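Local coordinates for protein putative cytochrome P450 120 (Synechocystis sp., PDB 2VE3) that binds heme and retinoic acid and probably acts as a cytochrome P450 monooxygenase, inserting oxygen into its substrate, at residues Trp135-Pro145 against Arg431-Leu440; Ile276-Gln284 against Thr406-Trp414. All blocks are in the same frame, centred on the assembly; numbering follows the deposited sequence.

In the fold
Both contacts meet at the three-stranded antiparallel sheet of the P450 fold, in which strand 437-442 lies between 140-142 and 412-416. Contact 1 joins one outer strand, with the helix ends on either side of it, to the central strand; contact 2 sets helix 274-285 against the end of helix 394-411 and the other outer strand. Leu440 of contact 1 packs on Phe412 and Trp414 of contact 2, and the Trp143 and Trp414 rings meet edge-to-face. Contact 1 is partly buried, relying on backbone bonds with a salt bridge on its more exposed face. Contact 2 is buried, yet its chemistry is dominated by charged side chains gathered on Asp413.

Contact 1 (Trp135-Pro145 against Arg431-Leu440); sequences WGKANEVIWYP and RPKDNLRVKL
Arg437 and Glu140 form a salt bridge, NH1 donating to OE2 at 2.8 Å. The carboxylate oxygen lies at the edge of the guanidinium, near its plane, whereas the nitrogen reaches OE2 from above the carboxylate, the two planes standing 85° apart. Glu140, Ile142 and Arg437 share the more exposed face of the strands, and the extended arginine runs alongside Ile142, whose CG1 lies 3.2 Å from Arg437 NH1. Val141 and Val438 are an antiparallel hydrogen-bonded pair, exchanging N-H and C=O both ways. Past the non-hydrogen-bonded pair Ile142-Arg437, two more backbone bonds follow, Trp143 N to Leu436 O and Tyr144 N to Asn435 O, each 2.8 Å, tying the start of helix 143-159 to Asn435, the end of the type I turn from Pro432, and to Leu436 after it. At the other end a water lies between Trp135 O and Asn139 O and accepts from Leu440 N. On the face opposite the salt bridge, the Trp143 ring packs on Val438 CG2, 3.5 Å from CE3, and on Leu440 CD2, 3.6 Å from CH2. Tyr144, with CG anti to the backbone N (chi1 -180°), swings its ring toward 431-440, where Arg431 CB lies over one face, 3.8 Å from the centroid; the tyrosine OH bonds to Arg148. The arrangement is an antiparallel strand pairing typical of the P450 fold, in which a short strand between two helices pairs with a C-terminal strand.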
# COMPACT_ATOMS: atom_id res chain seq x y z
N TRP A 135 0.75 -4.39 24.35
CA TRP A 135 1.61 -3.20 24.29
C TRP A 135 1.42 -2.26 25.48
O TRP A 135 2.39 -1.64 25.95
CB TRP A 135 1.41 -2.42 22.98
CG TRP A 135 1.64 -3.24 21.73
CD1 TRP A 135 2.54 -4.26 21.56
CD2 TRP A 135 0.96 -3.09 20.48
NE1 TRP A 135 2.45 -4.75 20.28
CE2 TRP A 135 1.49 -4.05 19.60
CE3 TRP A 135 -0.05 -2.22 20.03
CZ2 TRP A 135 1.04 -4.18 18.27
CZ3 TRP A 135 -0.49 -2.36 18.71
CH2 TRP A 135 0.05 -3.33 17.86
N GLY A 136 0.19 -2.14 25.95
CA GLY A 136 -0.12 -1.36 27.14
C GLY A 136 0.49 -1.87 28.44
O GLY A 136 0.70 -1.09 29.37
N LYS A 137 0.76 -3.18 28.50
CA LYS A 137 1.45 -3.82 29.63
C LYS A 137 2.94 -3.54 29.64
O LYS A 137 3.54 -3.42 30.71
CB LYS A 137 1.26 -5.34 29.62
CG LYS A 137 -0.11 -5.82 30.06
CD LYS A 137 -0.12 -7.34 30.16
CE LYS A 137 -1.47 -7.91 29.74
NZ LYS A 137 -1.48 -9.40 29.80
N ALA A 138 3.54 -3.45 28.46
CA ALA A 138 5.00 -3.26 28.32
C ALA A 138 5.45 -1.88 28.79
O ALA A 138 4.62 -0.98 28.98
CB ALA A 138 5.44 -3.50 26.87
N ASN A 139 6.75 -1.71 28.98
CA ASN A 139 7.31 -0.39 29.22
C ASN A 139 7.48 0.31 27.86
O ASN A 139 6.49 0.76 27.27
CB ASN A 139 8.63 -0.46 30.01
CG ASN A 139 9.02 0.88 30.64
OD1 ASN A 139 8.15 1.66 31.07
ND2 ASN A 139 10.32 1.15 30.71
N GLU A 140 8.71 0.38 27.36
CA GLU A 140 8.96 0.80 25.99
C GLU A 140 8.48 -0.27 24.98
O GLU A 140 8.74 -1.47 25.16
CB GLU A 140 10.44 1.09 25.80
CG GLU A 140 10.87 1.32 24.35
CD GLU A 140 12.30 1.82 24.23
OE1 GLU A 140 12.99 1.94 25.27
OE2 GLU A 140 12.74 2.11 23.11
N VAL A 141 7.76 0.18 23.96
CA VAL A 141 7.44 -0.67 22.81
C VAL A 141 8.24 -0.22 21.58
O VAL A 141 8.16 0.94 21.18
CB VAL A 141 5.93 -0.70 22.50
CG1 VAL A 141 5.62 -1.67 21.33
CG2 VAL A 141 5.14 -1.11 23.73
N ILE A 142 9.03 -1.13 21.02
CA ILE A 142 9.63 -0.92 19.69
C ILE A 142 8.53 -1.22 18.66
O ILE A 142 8.34 -2.38 18.27
CB ILE A 142 10.89 -1.81 19.47
CG1 ILE A 142 11.91 -1.56 20.59
CG2 ILE A 142 11.49 -1.59 18.08
CD1 ILE A 142 13.19 -2.43 20.51
N TRP A 143 7.80 -0.18 18.23
CA TRP A 143 6.48 -0.38 17.62
C TRP A 143 6.47 -0.94 16.21
O TRP A 143 5.63 -1.78 15.90
CB TRP A 143 5.64 0.90 17.61
CG TRP A 143 4.21 0.69 17.97
CD1 TRP A 143 3.53 -0.50 17.98
CD2 TRP A 143 3.26 1.70 18.35
NE1 TRP A 143 2.23 -0.30 18.38
CE2 TRP A 143 2.04 1.04 18.61
CE3 TRP A 143 3.34 3.09 18.52
CZ2 TRP A 143 0.89 1.74 19.03
CZ3 TRP A 143 2.20 3.78 18.95
CH2 TRP A 143 1.00 3.10 19.19
N TYR A 144 7.37 -0.48 15.35
CA TYR A 144 7.26 -0.85 13.95
C TYR A 144 7.13 -2.40 13.73
O TYR A 144 6.18 -2.82 13.08
CB TYR A 144 8.33 -0.17 13.08
CG TYR A 144 8.20 -0.55 11.62
CD1 TYR A 144 7.19 -0.01 10.81
CD2 TYR A 144 9.08 -1.49 11.06
CE1 TYR A 144 7.05 -0.39 9.49
CE2 TYR A 144 8.96 -1.86 9.72
CZ TYR A 144 7.94 -1.31 8.95
OH TYR A 144 7.83 -1.69 7.64
N PRO A 145 8.05 -3.22 14.30
CA PRO A 145 7.99 -4.69 14.15
C PRO A 145 6.73 -5.32 14.73
O PRO A 145 6.26 -6.34 14.23
CB PRO A 145 9.21 -5.17 14.96
CG PRO A 145 10.10 -4.01 15.06
CD PRO A 145 9.21 -2.81 15.11
N ARG A 431 9.03 3.64 6.52
CA ARG A 431 9.11 3.23 7.94
C ARG A 431 10.12 4.14 8.63
O ARG A 431 11.08 4.57 8.00
CB ARG A 431 9.52 1.75 8.07
CG ARG A 431 10.85 1.37 7.41
CD ARG A 431 11.10 -0.15 7.30
NE ARG A 431 12.27 -0.38 6.42
CZ ARG A 431 13.51 -0.61 6.87
NH1 ARG A 431 13.73 -0.70 8.18
NH2 ARG A 431 14.52 -0.77 6.01
N PRO A 432 9.91 4.44 9.93
CA PRO A 432 10.93 5.20 10.67
C PRO A 432 12.20 4.35 10.91
O PRO A 432 12.09 3.17 11.28
CB PRO A 432 10.23 5.52 12.00
CG PRO A 432 9.23 4.44 12.16
CD PRO A 432 8.75 4.11 10.77
N LYS A 433 13.37 4.93 10.68
CA LYS A 433 14.64 4.18 10.78
C LYS A 433 14.83 3.41 12.10
O LYS A 433 15.19 2.23 12.08
CB LYS A 433 15.85 5.06 10.46
CG LYS A 433 17.08 4.27 9.95
CD LYS A 433 18.24 5.17 9.57
CE LYS A 433 17.83 6.22 8.51
NZ LYS A 433 18.94 7.17 8.17
N ASP A 434 14.55 4.06 13.23
CA ASP A 434 14.66 3.43 14.55
C ASP A 434 13.43 2.70 15.05
O ASP A 434 13.27 2.51 16.25
CB ASP A 434 15.16 4.42 15.61
CG ASP A 434 16.65 4.69 15.51
OD1 ASP A 434 17.33 4.03 14.69
OD2 ASP A 434 17.16 5.58 16.22
N ASN A 435 12.57 2.27 14.12
CA ASN A 435 11.43 1.37 14.39
C ASN A 435 10.37 1.85 15.39
O ASN A 435 9.65 1.03 15.96
CB ASN A 435 11.89 -0.04 14.77
CG ASN A 435 12.78 -0.67 13.71
OD1 ASN A 435 12.34 -0.98 12.61
ND2 ASN A 435 14.05 -0.86 14.06
N LEU A 436 10.31 3.16 15.61
CA LEU A 436 9.23 3.81 16.36
C LEU A 436 9.17 3.38 17.82
O LEU A 436 8.30 2.58 18.21
CB LEU A 436 7.88 3.59 15.69
CG LEU A 436 7.00 4.77 15.23
CD1 LEU A 436 5.54 4.38 15.37
CD2 LEU A 436 7.31 6.12 15.89
N ARG A 437 10.07 3.92 18.62
CA ARG A 437 10.13 3.59 20.04
C ARG A 437 9.15 4.48 20.78
O ARG A 437 9.23 5.70 20.69
CB ARG A 437 11.55 3.78 20.58
CG ARG A 437 12.58 2.95 19.84
CD ARG A 437 13.99 3.13 20.41
NE ARG A 437 14.88 2.10 19.86
CZ ARG A 437 14.95 0.85 20.32
NH1 ARG A 437 14.19 0.48 21.35
NH2 ARG A 437 15.77 -0.03 19.75
N VAL A 438 8.24 3.85 21.51
CA VAL A 438 7.15 4.55 22.21
C VAL A 438 6.94 4.02 23.63
O VAL A 438 7.44 2.95 23.98
CB VAL A 438 5.80 4.41 21.45
CG1 VAL A 438 5.90 5.03 20.06
CG2 VAL A 438 5.35 2.93 21.38
N LYS A 439 6.25 4.80 24.46
CA LYS A 439 5.62 4.29 25.67
C LYS A 439 4.15 4.64 25.52
O LYS A 439 3.84 5.78 25.16
CB LYS A 439 6.18 4.96 26.92
CG LYS A 439 7.33 4.20 27.57
CD LYS A 439 8.20 5.10 28.43
CE LYS A 439 9.56 4.46 28.69
NZ LYS A 439 10.50 5.47 29.26
N LEU A 440 3.27 3.68 25.77
CA LEU A 440 1.84 3.96 25.82
C LEU A 440 1.43 4.27 27.26
O LEU A 440 1.88 3.62 28.20
CB LEU A 440 1.01 2.80 25.26
CG LEU A 440 1.26 2.20 23.86
CD1 LEU A 440 0.06 1.35 23.43
CD2 LEU A 440 1.57 3.22 22.78
O HOH W 1 3.96 0.63 26.63

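Contact 2 (Ile276-Gln284 against Thr406-Trp414); sequences IRERVRQEQ and TRLIQQFDW
Helix 276-284 crosses helix 406-411 (parts of helices J and L of the P450 fold) nearly at a right angle (96°), their axes 9.5 Å apart, and faces the strand that follows. Ile409 acts as a knob in the hole formed by Arg277, Val280, Arg281 and Gln284, with its CD1 3.6 Å from Val280 CG1. Beside this knob, Arg281, bent at chi3 (-74°), turns its guanidinium edge to the end of helix 394-411. NE and NH2 grip Ile409 O side-on, each at 2.8 Å, while NH1 meets Asp413 OD1 on the syn side, also at 2.8 Å. A methionine in place of Arg281 would probably leave Ile409 O without these two donors and Asp413 with one charged partner fewer. Glu278 extends the salt-bridge network through Arg281 NH1. The same Asp413 OD1 accepts a longer bond, 3.2 Å, from Arg277 NE, which approaches from above the carboxylate plane. Arg277 also donates from NH1 to Leu270 O, and its guanidinium lies flat on Trp414, the planes 26° apart, making a cation-pi contact. Closer still, Arg277 CD sits over the six-membered ring of Trp414, 3.8 Å from its centroid, while Leu408 CD2 covers the opposite face.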
# COMPACT_ATOMS: atom_id res chain seq x y z
N ILE A 276 -4.13 17.28 17.63
CA ILE A 276 -4.93 16.56 16.65
C ILE A 276 -5.46 15.27 17.26
O ILE A 276 -6.63 14.91 17.07
CB ILE A 276 -4.13 16.31 15.32
CG1 ILE A 276 -3.64 17.65 14.76
CG2 ILE A 276 -4.99 15.57 14.30
CD1 ILE A 276 -2.88 17.58 13.46
N ARG A 277 -4.61 14.60 18.03
CA ARG A 277 -4.97 13.39 18.77
C ARG A 277 -6.18 13.62 19.69
O ARG A 277 -7.09 12.78 19.75
CB ARG A 277 -3.75 12.93 19.58
CG ARG A 277 -3.88 11.58 20.29
CD ARG A 277 -2.49 11.06 20.58
NE ARG A 277 -2.01 11.34 21.93
CZ ARG A 277 -0.74 11.59 22.24
NH1 ARG A 277 0.19 11.66 21.30
NH2 ARG A 277 -0.40 11.82 23.50
N GLU A 278 -6.19 14.75 20.40
CA GLU A 278 -7.29 15.10 21.30
C GLU A 278 -8.60 15.40 20.58
O GLU A 278 -9.67 15.07 21.08
CB GLU A 278 -6.92 16.31 22.16
CG GLU A 278 -5.95 16.02 23.28
CD GLU A 278 -6.58 15.28 24.44
OE1 GLU A 278 -7.84 15.18 24.50
OE2 GLU A 278 -5.82 14.79 25.30
N ARG A 279 -8.53 16.06 19.43
CA ARG A 279 -9.72 16.36 18.63
C ARG A 279 -10.39 15.09 18.12
O ARG A 279 -11.61 15.03 18.02
CB ARG A 279 -9.40 17.28 17.46
CG ARG A 279 -8.88 18.68 17.85
CD ARG A 279 -8.91 19.62 16.65
NE ARG A 279 -10.23 19.67 16.03
CZ ARG A 279 -10.49 20.11 14.80
NH1 ARG A 279 -9.50 20.54 14.01
NH2 ARG A 279 -11.75 20.11 14.35
N VAL A 280 -9.58 14.08 17.79
CA VAL A 280 -10.08 12.75 17.42
C VAL A 280 -10.82 12.13 18.62
O VAL A 280 -11.90 11.56 18.47
CB VAL A 280 -8.94 11.79 16.94
CG1 VAL A 280 -9.44 10.36 16.77
CG2 VAL A 280 -8.34 12.28 15.65
N ARG A 281 -10.21 12.27 19.80
CA ARG A 281 -10.74 11.73 21.03
C ARG A 281 -12.05 12.43 21.41
O ARG A 281 -12.98 11.79 21.87
CB ARG A 281 -9.71 11.85 22.16
CG ARG A 281 -10.07 11.05 23.42
CD ARG A 281 -8.89 10.96 24.41
NE ARG A 281 -7.85 10.03 23.96
CZ ARG A 281 -6.55 10.33 23.87
NH1 ARG A 281 -6.08 11.52 24.22
NH2 ARG A 281 -5.70 9.40 23.46
N GLN A 282 -12.09 13.75 21.23
CA GLN A 282 -13.27 14.56 21.49
C GLN A 282 -14.42 14.11 20.59
O GLN A 282 -15.58 14.13 21.00
CB GLN A 282 -12.94 16.05 21.27
CG GLN A 282 -14.14 17.00 21.46
CD GLN A 282 -13.85 18.46 21.09
OE1 GLN A 282 -14.24 19.39 21.82
NE2 GLN A 282 -13.19 18.69 19.95
N GLU A 283 -14.08 13.71 19.37
CA GLU A 283 -15.05 13.22 18.41
C GLU A 283 -15.66 11.90 18.85
O GLU A 283 -16.88 11.73 18.80
CB GLU A 283 -14.43 13.09 17.02
CG GLU A 283 -15.38 12.55 15.97
CD GLU A 283 -14.75 12.47 14.59
OE1 GLU A 283 -13.76 11.71 14.41
OE2 GLU A 283 -15.25 13.19 13.71
N GLN A 284 -14.81 10.97 19.30
CA GLN A 284 -15.29 9.64 19.72
C GLN A 284 -15.95 9.67 21.10
O GLN A 284 -16.48 8.65 21.56
CB GLN A 284 -14.17 8.59 19.66
CG GLN A 284 -12.89 9.01 20.32
CD GLN A 284 -11.82 7.93 20.37
OE1 GLN A 284 -11.44 7.35 19.35
NE2 GLN A 284 -11.33 7.67 21.55
N THR A 406 -9.13 4.38 16.19
CA THR A 406 -10.19 4.53 17.18
C THR A 406 -9.85 3.83 18.49
O THR A 406 -9.86 4.45 19.54
CB THR A 406 -11.57 4.05 16.61
OG1 THR A 406 -12.00 4.94 15.58
CG2 THR A 406 -12.64 4.01 17.71
N ARG A 407 -9.52 2.55 18.42
CA ARG A 407 -9.17 1.79 19.62
C ARG A 407 -7.91 2.28 20.33
O ARG A 407 -7.82 2.20 21.56
CB ARG A 407 -9.05 0.30 19.32
CG ARG A 407 -10.36 -0.36 18.99
CD ARG A 407 -11.37 -0.19 20.10
NE ARG A 407 -12.42 -1.20 19.99
CZ ARG A 407 -13.57 -1.19 20.66
NH1 ARG A 407 -13.86 -0.19 21.49
NH2 ARG A 407 -14.44 -2.18 20.46
N LEU A 408 -6.94 2.76 19.56
CA LEU A 408 -5.69 3.25 20.13
C LEU A 408 -5.90 4.57 20.88
O LEU A 408 -5.43 4.73 22.00
CB LEU A 408 -4.61 3.41 19.06
CG LEU A 408 -3.29 4.06 19.52
CD1 LEU A 408 -2.57 3.23 20.57
CD2 LEU A 408 -2.37 4.36 18.33
N ILE A 409 -6.62 5.50 20.26
CA ILE A 409 -6.85 6.80 20.88
C ILE A 409 -7.82 6.73 22.07
O ILE A 409 -7.63 7.43 23.07
CB ILE A 409 -7.23 7.89 19.82
CG1 ILE A 409 -5.97 8.28 19.05
CG2 ILE A 409 -7.84 9.13 20.50
CD1 ILE A 409 -6.18 9.25 17.90
N GLN A 410 -8.84 5.88 21.99
CA GLN A 410 -9.79 5.74 23.11
C GLN A 410 -9.13 5.18 24.39
O GLN A 410 -9.52 5.55 25.50
CB GLN A 410 -11.05 4.96 22.72
CG GLN A 410 -10.92 3.45 22.71
CD GLN A 410 -12.26 2.73 22.67
OE1 GLN A 410 -12.62 2.13 21.66
NE2 GLN A 410 -13.00 2.77 23.78
N GLN A 411 -8.13 4.33 24.22
CA GLN A 411 -7.47 3.68 25.35
C GLN A 411 -6.13 4.30 25.78
O GLN A 411 -5.78 4.23 26.97
CB GLN A 411 -7.24 2.20 25.05
CG GLN A 411 -8.51 1.42 24.82
CD GLN A 411 -8.23 0.07 24.24
OE1 GLN A 411 -7.51 -0.74 24.83
NE2 GLN A 411 -8.80 -0.19 23.06
N PHE A 412 -5.38 4.87 24.85
CA PHE A 412 -4.03 5.34 25.17
C PHE A 412 -3.65 6.71 24.64
O PHE A 412 -4.09 7.13 23.57
CB PHE A 412 -2.97 4.36 24.65
CG PHE A 412 -3.05 2.97 25.22
CD1 PHE A 412 -2.39 2.65 26.40
CD2 PHE A 412 -3.76 1.96 24.54
CE1 PHE A 412 -2.46 1.34 26.92
CE2 PHE A 412 -3.83 0.66 25.05
CZ PHE A 412 -3.18 0.35 26.24
N ASP A 413 -2.82 7.41 25.42
CA ASP A 413 -1.91 8.39 24.88
C ASP A 413 -0.58 7.68 24.68
O ASP A 413 -0.35 6.61 25.24
CB ASP A 413 -1.70 9.55 25.85
CG ASP A 413 -2.84 10.55 25.80
OD1 ASP A 413 -3.48 10.68 24.74
OD2 ASP A 413 -3.09 11.19 26.84
N TRP A 414 0.29 8.28 23.87
CA TRP A 414 1.63 7.74 23.70
C TRP A 414 2.69 8.81 23.45
O TRP A 414 2.40 9.92 22.97
CB TRP A 414 1.66 6.63 22.64
CG TRP A 414 1.36 7.06 21.22
CD1 TRP A 414 2.27 7.26 20.22
CD2 TRP A 414 0.06 7.31 20.65
NE1 TRP A 414 1.63 7.62 19.07
CE2 TRP A 414 0.28 7.67 19.30
CE3 TRP A 414 -1.25 7.27 21.14
CZ2 TRP A 414 -0.78 7.99 18.43
CZ3 TRP A 414 -2.30 7.59 20.28
CH2 TRP A 414 -2.05 7.94 18.94